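Side-chain contacts in glycosyl hydrolase family 2, TIM barrel domain protein (Parabacteroides merdae ATCC 43184, PDB 6DXU), which is a gut-bacterial beta-glucuronidase of glycoside hydrolase family 2 and probably cleaves glucuronic acid from glucuronide conjugates: residues T310-K313 and P317-L320; Q415-P420 and D461-A466; K577-M582 and T586-W591. All blocks are in the same frame, centred on the assembly; numbering follows the deposited sequence.

Contact 1: residues T310-K313 and P317-L320; sequences TEFK and PFFL
Glu311 and Phe319 form the hydrogen-bonded pair of an antiparallel hairpin whose strands, 310-312 and 318-320, run 170° apart in direction, with Thr310-Leu320 and Phe312-Phe318 as the flanking non-hydrogen-bonded pairs. Glu311 N reaches Phe319 O at 2.9 Å, Phe319 N returns to Glu311 O at 2.8 Å, and beyond the strands Lys313 N donates to Pro317 O. Thr310, Phe312, Phe318 and Leu320 share one face. There the edge of Phe318 is turned to the face of Phe312, with Phe318 CD1 3.6 Å from Phe312 CZ and above the ring centre, the planes tilted by 55°. Thr310 CB lies near Phe318 CE1, while Thr310 CG2 meets Leu320 CD1 at 3.9 Å. This largely apolar face lies on the barrel, where Thr310 and Phe312 touch Ile423 and Ile424, and Phe318 touches Leu327. On the face of Glu311 and Phe319, Lys313, just past the strand, bends at chi2 (-74°) and lays its CE over the Phe319 ring, toward the rim: CE is 3.4 Å from Phe319 CE2, a CH-pi contact, and NZ stands over the ring in a cation-pi contact. The same ammonium makes a salt bridge to Glu311, NZ to OE2 3.3 Å, although its hydrogen bonds to the carboxylate are weak. One face is thus mainly apolar, whereas on the other the lysine charge is probably balanced by the carboxylate and stabilised by the ring.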
# COMPACT_ATOMS: atom_id res chain seq x y z
N THR D 310 -32.27 -31.36 21.50
CA THR D 310 -32.59 -31.60 20.10
C THR D 310 -31.79 -32.80 19.60
O THR D 310 -30.66 -33.03 20.02
CB THR D 310 -32.29 -30.36 19.23
OG1 THR D 310 -30.89 -30.06 19.29
CG2 THR D 310 -33.06 -29.16 19.73
N GLU D 311 -32.40 -33.57 18.69
CA GLU D 311 -31.69 -34.72 18.13
C GLU D 311 -32.19 -35.03 16.73
O GLU D 311 -33.39 -35.19 16.53
CB GLU D 311 -31.84 -35.96 19.03
CG GLU D 311 -31.09 -37.17 18.49
CD GLU D 311 -31.25 -38.42 19.35
OE1 GLU D 311 -32.01 -38.38 20.34
OE2 GLU D 311 -30.61 -39.44 19.02
N PHE D 312 -31.27 -35.13 15.78
CA PHE D 312 -31.55 -35.64 14.44
C PHE D 312 -31.20 -37.12 14.44
O PHE D 312 -30.07 -37.49 14.77
CB PHE D 312 -30.74 -34.90 13.38
CG PHE D 312 -31.25 -33.52 13.07
CD1 PHE D 312 -32.16 -33.33 12.03
CD2 PHE D 312 -30.85 -32.42 13.82
CE1 PHE D 312 -32.66 -32.06 11.74
CE2 PHE D 312 -31.34 -31.15 13.55
CZ PHE D 312 -32.25 -30.97 12.50
N LYS D 313 -32.16 -37.97 14.07
CA LYS D 313 -31.92 -39.41 14.03
C LYS D 313 -31.28 -39.81 12.72
O LYS D 313 -31.63 -39.28 11.66
CB LYS D 313 -33.24 -40.16 14.20
CG LYS D 313 -33.93 -39.87 15.51
CD LYS D 313 -33.25 -40.54 16.68
CE LYS D 313 -34.19 -40.64 17.89
NZ LYS D 313 -33.47 -41.10 19.11
N PRO D 317 -36.13 -39.09 11.80
CA PRO D 317 -36.73 -37.76 11.98
C PRO D 317 -36.04 -36.94 13.05
O PRO D 317 -34.92 -37.25 13.48
CB PRO D 317 -38.18 -38.09 12.38
CG PRO D 317 -38.05 -39.40 13.13
CD PRO D 317 -36.87 -40.14 12.53
N PHE D 318 -36.73 -35.90 13.49
CA PHE D 318 -36.18 -34.91 14.41
C PHE D 318 -36.93 -34.99 15.73
O PHE D 318 -38.15 -35.14 15.76
CB PHE D 318 -36.30 -33.50 13.81
CG PHE D 318 -35.93 -32.40 14.77
CD1 PHE D 318 -34.60 -32.10 15.02
CD2 PHE D 318 -36.93 -31.67 15.40
CE1 PHE D 318 -34.26 -31.08 15.90
CE2 PHE D 318 -36.60 -30.66 16.28
CZ PHE D 318 -35.25 -30.36 16.53
N PHE D 319 -36.18 -34.90 16.83
CA PHE D 319 -36.73 -35.01 18.18
C PHE D 319 -36.43 -33.75 18.97
O PHE D 319 -35.28 -33.32 19.04
CB PHE D 319 -36.17 -36.23 18.93
CG PHE D 319 -36.79 -37.53 18.51
CD1 PHE D 319 -37.62 -38.21 19.37
CD2 PHE D 319 -36.55 -38.06 17.26
CE1 PHE D 319 -38.20 -39.41 18.99
CE2 PHE D 319 -37.13 -39.26 16.88
CZ PHE D 319 -37.95 -39.93 17.74
N LEU D 320 -37.47 -33.18 19.57
CA LEU D 320 -37.35 -32.05 20.48
C LEU D 320 -37.77 -32.54 21.87
O LEU D 320 -38.89 -33.03 22.03
CB LEU D 320 -38.22 -30.88 20.04
CG LEU D 320 -38.20 -29.67 20.97
CD1 LEU D 320 -36.79 -29.07 21.01
CD2 LEU D 320 -39.22 -28.63 20.55

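Contact 2: residues Q415-P420 and D461-A466; sequences QHHNHP and DTRMTA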
# COMPACT_ATOMS: atom_id res chain seq x y z
N GLN D 415 -22.87 -14.00 17.89
CA GLN D 415 -23.95 -13.07 18.22
C GLN D 415 -25.26 -13.77 18.58
O GLN D 415 -25.98 -13.27 19.43
CB GLN D 415 -24.18 -12.08 17.08
CG GLN D 415 -23.02 -11.08 16.97
CD GLN D 415 -23.04 -10.29 15.70
OE1 GLN D 415 -24.07 -10.17 15.04
NE2 GLN D 415 -21.88 -9.72 15.35
N HIS D 416 -25.58 -14.91 17.96
CA HIS D 416 -26.87 -15.57 18.17
C HIS D 416 -26.76 -16.87 18.97
O HIS D 416 -27.75 -17.61 19.07
CB HIS D 416 -27.55 -15.85 16.82
CG HIS D 416 -28.03 -14.60 16.15
ND1 HIS D 416 -28.52 -14.59 14.86
CD2 HIS D 416 -28.11 -13.33 16.60
CE1 HIS D 416 -28.85 -13.35 14.53
NE2 HIS D 416 -28.63 -12.57 15.57
N HIS D 417 -25.60 -17.12 19.57
CA HIS D 417 -25.35 -18.37 20.30
C HIS D 417 -26.40 -18.65 21.37
O HIS D 417 -26.73 -19.82 21.62
CB HIS D 417 -23.97 -18.29 20.95
CG HIS D 417 -23.71 -19.35 21.96
ND1 HIS D 417 -24.02 -19.20 23.30
CD2 HIS D 417 -23.11 -20.56 21.85
CE1 HIS D 417 -23.67 -20.30 23.95
NE2 HIS D 417 -23.11 -21.13 23.10
N ASN D 418 -26.88 -17.62 22.05
CA ASN D 418 -27.71 -17.86 23.23
C ASN D 418 -29.16 -18.19 22.89
O ASN D 418 -29.91 -18.59 23.80
CB ASN D 418 -27.69 -16.66 24.18
CG ASN D 418 -26.28 -16.31 24.67
OD1 ASN D 418 -25.41 -17.17 24.77
ND2 ASN D 418 -26.06 -15.03 24.98
N HIS D 419 -29.60 -18.00 21.64
CA HIS D 419 -31.02 -18.20 21.33
C HIS D 419 -31.40 -19.67 21.35
O HIS D 419 -30.92 -20.43 20.50
CB HIS D 419 -31.35 -17.60 19.96
CG HIS D 419 -31.21 -16.11 19.93
ND1 HIS D 419 -32.12 -15.27 20.53
CD2 HIS D 419 -30.25 -15.32 19.40
CE1 HIS D 419 -31.73 -14.02 20.37
NE2 HIS D 419 -30.61 -14.02 19.67
N PRO D 420 -32.30 -20.11 22.23
CA PRO D 420 -32.70 -21.53 22.20
C PRO D 420 -33.37 -21.93 20.89
O PRO D 420 -33.34 -23.11 20.53
CB PRO D 420 -33.65 -21.67 23.40
CG PRO D 420 -34.15 -20.28 23.65
CD PRO D 420 -32.99 -19.37 23.30
N ASP D 461 -20.33 -26.57 19.31
CA ASP D 461 -20.62 -27.94 18.92
C ASP D 461 -21.99 -28.42 19.38
O ASP D 461 -22.29 -29.61 19.24
CB ASP D 461 -19.54 -28.90 19.42
CG ASP D 461 -19.60 -29.12 20.93
OD1 ASP D 461 -19.04 -30.14 21.40
OD2 ASP D 461 -20.26 -28.33 21.63
N THR D 462 -22.82 -27.54 19.95
CA THR D 462 -24.16 -27.95 20.34
C THR D 462 -25.16 -27.83 19.21
O THR D 462 -26.33 -28.17 19.39
CB THR D 462 -24.68 -27.12 21.53
OG1 THR D 462 -25.10 -25.82 21.07
CG2 THR D 462 -23.62 -26.98 22.61
N ARG D 463 -24.75 -27.30 18.06
CA ARG D 463 -25.70 -27.16 16.96
C ARG D 463 -25.17 -27.87 15.72
O ARG D 463 -23.99 -28.21 15.62
CB ARG D 463 -25.99 -25.68 16.72
CG ARG D 463 -26.74 -25.12 17.94
CD ARG D 463 -26.99 -23.70 17.75
NE ARG D 463 -27.92 -23.10 18.71
CZ ARG D 463 -27.55 -22.35 19.73
NH1 ARG D 463 -26.25 -22.12 19.95
NH2 ARG D 463 -28.47 -21.77 20.49
N MET D 464 -26.08 -28.14 14.79
CA MET D 464 -25.75 -28.83 13.55
C MET D 464 -25.40 -27.83 12.46
O MET D 464 -25.97 -26.74 12.39
CB MET D 464 -26.93 -29.69 13.09
CG MET D 464 -27.40 -30.76 14.10
SD MET D 464 -26.16 -32.07 14.22
CE MET D 464 -26.99 -33.35 13.28
N THR D 465 -24.46 -28.20 11.59
CA THR D 465 -24.23 -27.43 10.37
C THR D 465 -25.09 -27.99 9.24
O THR D 465 -25.48 -29.17 9.24
CB THR D 465 -22.76 -27.45 9.95
OG1 THR D 465 -22.38 -28.79 9.60
CG2 THR D 465 -21.85 -26.94 11.06
N ALA D 466 -25.36 -27.15 8.25
CA ALA D 466 -26.14 -27.59 7.10
C ALA D 466 -25.80 -26.74 5.88
O ALA D 466 -25.28 -25.63 5.99
CB ALA D 466 -27.65 -27.50 7.36
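Arg463 extends its side chain into the turn His416-His419, a type I beta turn on the way from helix 399-416 to strand 422-429 of the TIM barrel; Arg463 itself directly precedes the neighbouring parallel strand 464-468. The tight part is the guanidinium end. NH1 and NH2 approach end-on and both grip one oxygen, His417 O, at 2.9 Å from NH1 and 2.8 Å from NH2. NH1 lies in the carbonyl plane on a lone pair, whereas NH2 stands above that plane, and neither bond is straight. NH2 also makes a weak bond to His419 O, so one buried group holds two carbonyls of the turn. With chi2 at 179° the arm is extended from CG to NE and spans the distance to the turn. Asp460 forms a salt bridge with NH1 and Val422 O accepts from NE, which fixes the rotation of the plane. With an alanine here the guanidinium is gone, and the carbonyls of His417 and His419 would probably lose these donors and Asp460 its charged mate. The loose side lies toward Asp461 and Thr462, both exposed. Here the His417 ring, its plane 78° from the guanidinium, brings only CD2 near, 4.0 Å from Arg463 NH1. Asn418, whose ND2 is bonded to Glu303, steadies that ring: His417 ND1 donates to Asn418 OD1 at 2.9 Å, with an N-H...O angle of 166°.

Contact 3: residues K577-M582 and T586-W591; sequences KEQETM and TGTAYW
Gln579 and Thr588 meet from opposite directions, the amide of one against the hydroxyl of the other. Gln579 NE2 donates to Thr588 OG1 at 3.1 Å, a bent bond (141°) whose acceptor lies 25° out of the amide plane, and the same nitrogen sits 3.3 Å from Thr588 CG2. A water doubles the link: it donates to Gln579 OE1 at 2.8 Å and is hydrogen-bonded to Thr588 OG1, also at 2.8 Å. Both ends of the amide are therefore tied, directly or through water, to one hydroxyl. Extension of the glutamine beyond CG (chi2 178°) carries its amide from the helix side across to the strand. In the next shell, Tyr496 OH is bonded to Gln579 NE2 and Trp515 NE1 to Thr588 OG1, holding these buried polar groups in place. Residues Gln579 to Met582 form a type I beta turn, and Glu578 O accepts from both the backbone N and, at 2.9 Å, OG1 of Thr581. Thr588 is carried by strand 587-589, which lies parallel between strands 512-513 and 323-331. A helix returning to the last strand, which pairs with the first, is the closing step of a TIM barrel.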
# COMPACT_ATOMS: atom_id res chain seq x y z
N LYS D 577 -50.68 -33.14 3.11
CA LYS D 577 -51.32 -34.41 3.44
C LYS D 577 -50.34 -35.57 3.29
O LYS D 577 -50.40 -36.53 4.06
CB LYS D 577 -52.59 -34.60 2.63
CG LYS D 577 -52.41 -34.89 1.18
CD LYS D 577 -52.75 -36.33 0.88
CE LYS D 577 -52.66 -36.61 -0.61
NZ LYS D 577 -52.28 -38.01 -0.91
N GLU D 578 -49.40 -35.47 2.35
CA GLU D 578 -48.35 -36.48 2.25
C GLU D 578 -47.49 -36.53 3.50
O GLU D 578 -47.07 -37.61 3.95
CB GLU D 578 -47.49 -36.22 1.01
CG GLU D 578 -48.21 -36.47 -0.32
CD GLU D 578 -48.50 -37.94 -0.59
OE1 GLU D 578 -47.79 -38.55 -1.43
OE2 GLU D 578 -49.44 -38.48 0.04
N GLN D 579 -47.20 -35.37 4.10
CA GLN D 579 -46.32 -35.36 5.26
C GLN D 579 -46.94 -36.07 6.46
O GLN D 579 -46.20 -36.56 7.33
CB GLN D 579 -45.95 -33.92 5.63
CG GLN D 579 -45.03 -33.29 4.58
CD GLN D 579 -44.67 -31.85 4.88
OE1 GLN D 579 -45.04 -31.29 5.92
NE2 GLN D 579 -43.93 -31.24 3.96
N GLU D 580 -48.26 -36.18 6.52
CA GLU D 580 -48.87 -36.94 7.62
C GLU D 580 -48.57 -38.43 7.54
O GLU D 580 -48.79 -39.14 8.53
CB GLU D 580 -50.38 -36.69 7.64
CG GLU D 580 -50.73 -35.24 7.96
CD GLU D 580 -52.22 -35.01 8.15
OE1 GLU D 580 -52.99 -35.98 8.09
OE2 GLU D 580 -52.61 -33.85 8.38
N THR D 581 -48.04 -38.92 6.42
CA THR D 581 -47.75 -40.34 6.24
C THR D 581 -46.26 -40.61 6.06
O THR D 581 -45.88 -41.64 5.50
CB THR D 581 -48.53 -40.90 5.04
OG1 THR D 581 -48.01 -40.36 3.82
CG2 THR D 581 -50.01 -40.55 5.16
N MET D 582 -45.40 -39.69 6.51
CA MET D 582 -43.95 -39.81 6.34
C MET D 582 -43.33 -39.73 7.73
O MET D 582 -42.78 -38.69 8.12
CB MET D 582 -43.43 -38.71 5.42
CG MET D 582 -43.98 -38.82 4.00
SD MET D 582 -43.87 -37.31 3.00
CE MET D 582 -42.12 -37.26 2.57
N THR D 586 -37.75 -35.56 8.99
CA THR D 586 -37.44 -34.48 9.91
C THR D 586 -38.45 -33.35 9.75
O THR D 586 -39.07 -32.91 10.73
CB THR D 586 -36.03 -33.96 9.67
OG1 THR D 586 -35.88 -33.64 8.28
CG2 THR D 586 -34.96 -35.00 10.12
N GLY D 587 -38.64 -32.90 8.52
CA GLY D 587 -39.58 -31.83 8.24
C GLY D 587 -39.20 -31.13 6.95
O GLY D 587 -38.31 -31.57 6.21
N THR D 588 -39.92 -30.05 6.66
CA THR D 588 -39.63 -29.25 5.48
C THR D 588 -39.85 -27.78 5.80
O THR D 588 -40.40 -27.42 6.84
CB THR D 588 -40.52 -29.60 4.28
OG1 THR D 588 -41.81 -29.00 4.47
CG2 THR D 588 -40.68 -31.11 4.10
N ALA D 589 -39.43 -26.93 4.86
CA ALA D 589 -39.70 -25.50 4.96
C ALA D 589 -40.15 -24.99 3.59
O ALA D 589 -39.37 -25.03 2.63
CB ALA D 589 -38.47 -24.74 5.46
N TYR D 590 -41.39 -24.51 3.53
CA TYR D 590 -41.91 -23.86 2.32
C TYR D 590 -41.10 -22.59 2.02
O TYR D 590 -40.65 -21.89 2.93
CB TYR D 590 -43.39 -23.51 2.54
CG TYR D 590 -44.04 -22.93 1.30
CD1 TYR D 590 -43.92 -21.57 1.01
CD2 TYR D 590 -44.75 -23.73 0.41
CE1 TYR D 590 -44.46 -21.03 -0.15
CE2 TYR D 590 -45.32 -23.19 -0.76
CZ TYR D 590 -45.16 -21.83 -1.02
OH TYR D 590 -45.70 -21.27 -2.18
N TRP D 591 -40.91 -22.29 0.72
CA TRP D 591 -40.18 -21.10 0.29
C TRP D 591 -41.07 -20.14 -0.50
O TRP D 591 -41.50 -20.48 -1.61
CB TRP D 591 -38.96 -21.47 -0.58
CG TRP D 591 -38.27 -20.23 -1.11
CD1 TRP D 591 -38.58 -19.52 -2.25
CD2 TRP D 591 -37.19 -19.51 -0.48
NE1 TRP D 591 -37.75 -18.42 -2.37
CE2 TRP D 591 -36.89 -18.40 -1.30
CE3 TRP D 591 -36.44 -19.73 0.67
CZ2 TRP D 591 -35.88 -17.50 -0.99
CZ3 TRP D 591 -35.43 -18.82 0.99
CH2 TRP D 591 -35.15 -17.73 0.16
O HOH W 1 -43.26 -29.28 6.83

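Along the chain, contact 1 comes first, closing a hairpin across three residues just before barrel strand 323-331. Contact 2 follows and spans 40 residues, a loop that takes in strand 422-429 and helix 442-459. Contact 3 is again short, bridging three residues between segment 577-582, on helix 565-579, and strand 587-589. The three stand in series; none nests in or crosses another. In space the hairpin sits between the others: Phe312 CD2 packs on Met464 CG at 3.8 Å, and Phe312 CD1 on Thr586 CG2, also at 3.8 Å. Contacts 2 and 3 stay apart, about 9 Å between nearest atoms, yet all reach the same barrel sheet, contact 1 packing where strands 422-429, 464-468 and 587-589 begin.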